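Local atomic coordinates of 4-oxalocrotonate decarboxylase NahK (Pseudomonas putida, PDB entry 5D2I), a protein that catalyses the decarboxylation of (3E)-2-oxohex-3-enedioate to 2-oxopent-4-enoate, as a metal-binding enzyme in the breakdown of aromatic hydrocarbons. Residues P144-I149 with I254-Q259. The protein carries 1 engineered substitution. Residues are numbered along the deposited sequence; the frame is centred on the assembly and turned at random.
Sequences PTVEVI and ITVRYQ. With CA (calcium ion), chain C.
Tyr258 reaches from strand 253-258 across to Pro144 on strand 139-149, joining the two sheets of this FAA-hydrolase-type domain face to face. The axes of segments 144-149 and 254-258 approach to 8.4 Å and run roughly antiparallel, at 147°. From CB, the Tyr258 chain sets CG anti to its carbonyl carbon (chi1 -71°), which brings one ring face against Pro144. Tyr258 CG, CD1, CD2 and CE1 all lie nearest Pro144 CB, and Tyr258 CE2 nearest Pro144 CA at 3.8 Å. That CB sits nearly over the ring centre, 3.5 Å from the centroid and 6° off the normal, a CH-pi contact. Farther out, Tyr258 CZ lies between Pro144 CB and Thr145 N, and OH ends 2.9 Å from Thr145 O; the hydroxyl is hydrogen-bonded to the backbone O of Glu116. Farther along both strands, Val146 CG2 touches Val256 CG2 at 3.6 Å, while its CG1 branch, anti to the backbone N, extends to Ile254 CD1. Val264 and Ile113 add to this apolar layer. Glu147 turns to the other side of its strand, where OE1 binds calcium at 2.2 Å together with Glu114 and Glu116. The chemistry implies an apolar seam backing the metal-binding strands, with one buried phenol hydroxyl satisfied at the backbone of a calcium ligand.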
loop_
_atom_site.group_PDB
_atom_site.type_symbol
_atom_site.label_atom_id
_atom_site.label_comp_id
_atom_site.label_asym_id
_atom_site.label_seq_id
_atom_site.Cartn_x
_atom_site.Cartn_y
_atom_site.Cartn_z
ATOM N N PRO A 144 -8.644 10.726 -0.673
ATOM C CA PRO A 144 -7.249 11.133 -0.526
ATOM C C PRO A 144 -6.639 10.372 0.628
ATOM O O PRO A 144 -7.186 10.380 1.730
ATOM C CB PRO A 144 -7.360 12.614 -0.171
ATOM C CG PRO A 144 -8.626 13.052 -0.859
ATOM C CD PRO A 144 -9.558 11.880 -0.662
ATOM N N THR A 145 -5.531 9.696 0.374
ATOM C CA THR A 145 -4.923 8.876 1.407
ATOM C C THR A 145 -3.426 9.010 1.355
ATOM O O THR A 145 -2.834 8.925 0.288
ATOM C CB THR A 145 -5.251 7.411 1.198
ATOM O OG1 THR A 145 -6.670 7.270 1.061
ATOM C CG2 THR A 145 -4.774 6.586 2.407
ATOM N N VAL A 146 -2.821 9.215 2.515
ATOM C CA VAL A 146 -1.380 9.247 2.598
ATOM C C VAL A 146 -0.936 7.958 3.272
ATOM O O VAL A 146 -1.351 7.665 4.394
ATOM C CB VAL A 146 -0.918 10.448 3.409
ATOM C CG1 VAL A 146 0.584 10.398 3.626
ATOM C CG2 VAL A 146 -1.297 11.729 2.676
ATOM N N GLU A 147 -0.103 7.179 2.595
ATOM C CA GLU A 147 0.371 5.973 3.233
ATOM C C GLU A 147 1.594 6.299 4.025
ATOM O O GLU A 147 2.401 7.124 3.610
ATOM C CB GLU A 147 0.711 4.853 2.248
ATOM C CG GLU A 147 0.783 3.528 2.989
ATOM C CD GLU A 147 0.985 2.322 2.101
ATOM O OE1 GLU A 147 1.341 2.487 0.915
ATOM O OE2 GLU A 147 0.789 1.195 2.608
ATOM N N VAL A 148 1.720 5.672 5.185
ATOM C CA VAL A 148 3.017 5.631 5.829
ATOM C C VAL A 148 3.542 4.236 5.553
ATOM O O VAL A 148 2.939 3.252 5.976
ATOM C CB VAL A 148 2.923 5.836 7.323
ATOM C CG1 VAL A 148 4.329 5.877 7.924
ATOM C CG2 VAL A 148 2.197 7.140 7.613
ATOM N N ILE A 149 4.633 4.145 4.803
ATOM C CA ILE A 149 5.244 2.852 4.557
ATOM C C ILE A 149 6.455 2.725 5.436
ATOM O O ILE A 149 7.105 3.715 5.766
ATOM C CB ILE A 149 5.660 2.670 3.101
ATOM C CG1 ILE A 149 6.420 3.892 2.593
ATOM C CG2 ILE A 149 4.432 2.436 2.231
ATOM C CD1 ILE A 149 6.977 3.683 1.203
ATOM N N ILE A 254 3.099 16.996 8.167
ATOM C CA ILE A 254 2.932 16.912 6.737
ATOM C C ILE A 254 1.515 17.271 6.393
ATOM O O ILE A 254 0.600 17.057 7.188
ATOM C CB ILE A 254 3.320 15.511 6.194
ATOM C CG1 ILE A 254 2.351 14.437 6.682
ATOM C CG2 ILE A 254 4.761 15.181 6.602
ATOM C CD1 ILE A 254 1.210 14.151 5.711
ATOM N N THR A 255 1.342 17.834 5.207
ATOM C CA THR A 255 0.021 18.032 4.655
ATOM C C THR A 255 0.123 17.741 3.182
ATOM O O THR A 255 1.024 18.232 2.507
ATOM C CB THR A 255 -0.464 19.476 4.814
ATOM O OG1 THR A 255 -0.557 19.788 6.203
ATOM C CG2 THR A 255 -1.843 19.628 4.198
ATOM N N VAL A 256 -0.799 16.937 2.678
ATOM C CA VAL A 256 -0.820 16.681 1.258
ATOM C C VAL A 256 -2.114 17.220 0.716
ATOM O O VAL A 256 -3.184 16.832 1.164
ATOM C CB VAL A 256 -0.714 15.189 0.940
ATOM C CG1 VAL A 256 -0.749 14.999 -0.564
ATOM C CG2 VAL A 256 0.574 14.630 1.510
ATOM N N ARG A 257 -2.008 18.149 -0.220
ATOM C CA ARG A 257 -3.194 18.772 -0.778
ATOM C C ARG A 257 -3.536 18.040 -2.049
ATOM O O ARG A 257 -2.650 17.705 -2.839
ATOM C CB ARG A 257 -2.946 20.257 -1.020
ATOM C CG ARG A 257 -2.370 20.903 0.234
ATOM C CD ARG A 257 -1.832 22.309 0.007
ATOM N NE ARG A 257 -1.076 22.762 1.174
ATOM C CZ ARG A 257 -1.634 23.136 2.322
ATOM N NH1 ARG A 257 -2.954 23.116 2.459
ATOM N NH2 ARG A 257 -0.876 23.532 3.335
ATOM N N TYR A 258 -4.820 17.744 -2.204
ATOM C CA TYR A 258 -5.322 17.064 -3.384
ATOM C C TYR A 258 -6.213 18.035 -4.099
ATOM O O TYR A 258 -7.131 18.583 -3.492
ATOM C CB TYR A 258 -6.145 15.852 -2.976
ATOM C CG TYR A 258 -5.318 14.732 -2.419
ATOM C CD1 TYR A 258 -4.717 14.833 -1.170
ATOM C CD2 TYR A 258 -5.143 13.565 -3.142
ATOM C CE1 TYR A 258 -3.960 13.795 -0.660
ATOM C CE2 TYR A 258 -4.399 12.529 -2.644
ATOM C CZ TYR A 258 -3.805 12.648 -1.410
ATOM O OH TYR A 258 -3.065 11.602 -0.922
ATOM N N GLN A 259 -5.954 18.273 -5.353
ATOM C CA GLN A 259 -6.712 19.296 -6.021
ATOM C C GLN A 259 -8.179 18.965 -6.049
ATOM O O GLN A 259 -8.526 17.932 -6.427
ATOM C CB GLN A 259 -6.180 19.602 -7.399
ATOM C CG GLN A 259 -6.454 18.540 -8.384
ATOM C CD GLN A 259 -5.915 18.872 -9.763
ATOM O OE1 GLN A 259 -5.603 19.990 -10.055
ATOM N NE2 GLN A 259 -5.791 17.922 -10.551
HETATM CA CA CA C . 2.010 2.927 -1.117
HETATM O O HOH W 1 0.046 1.838 -1.854
HETATM O O HOH W 2 2.741 2.708 -3.360
#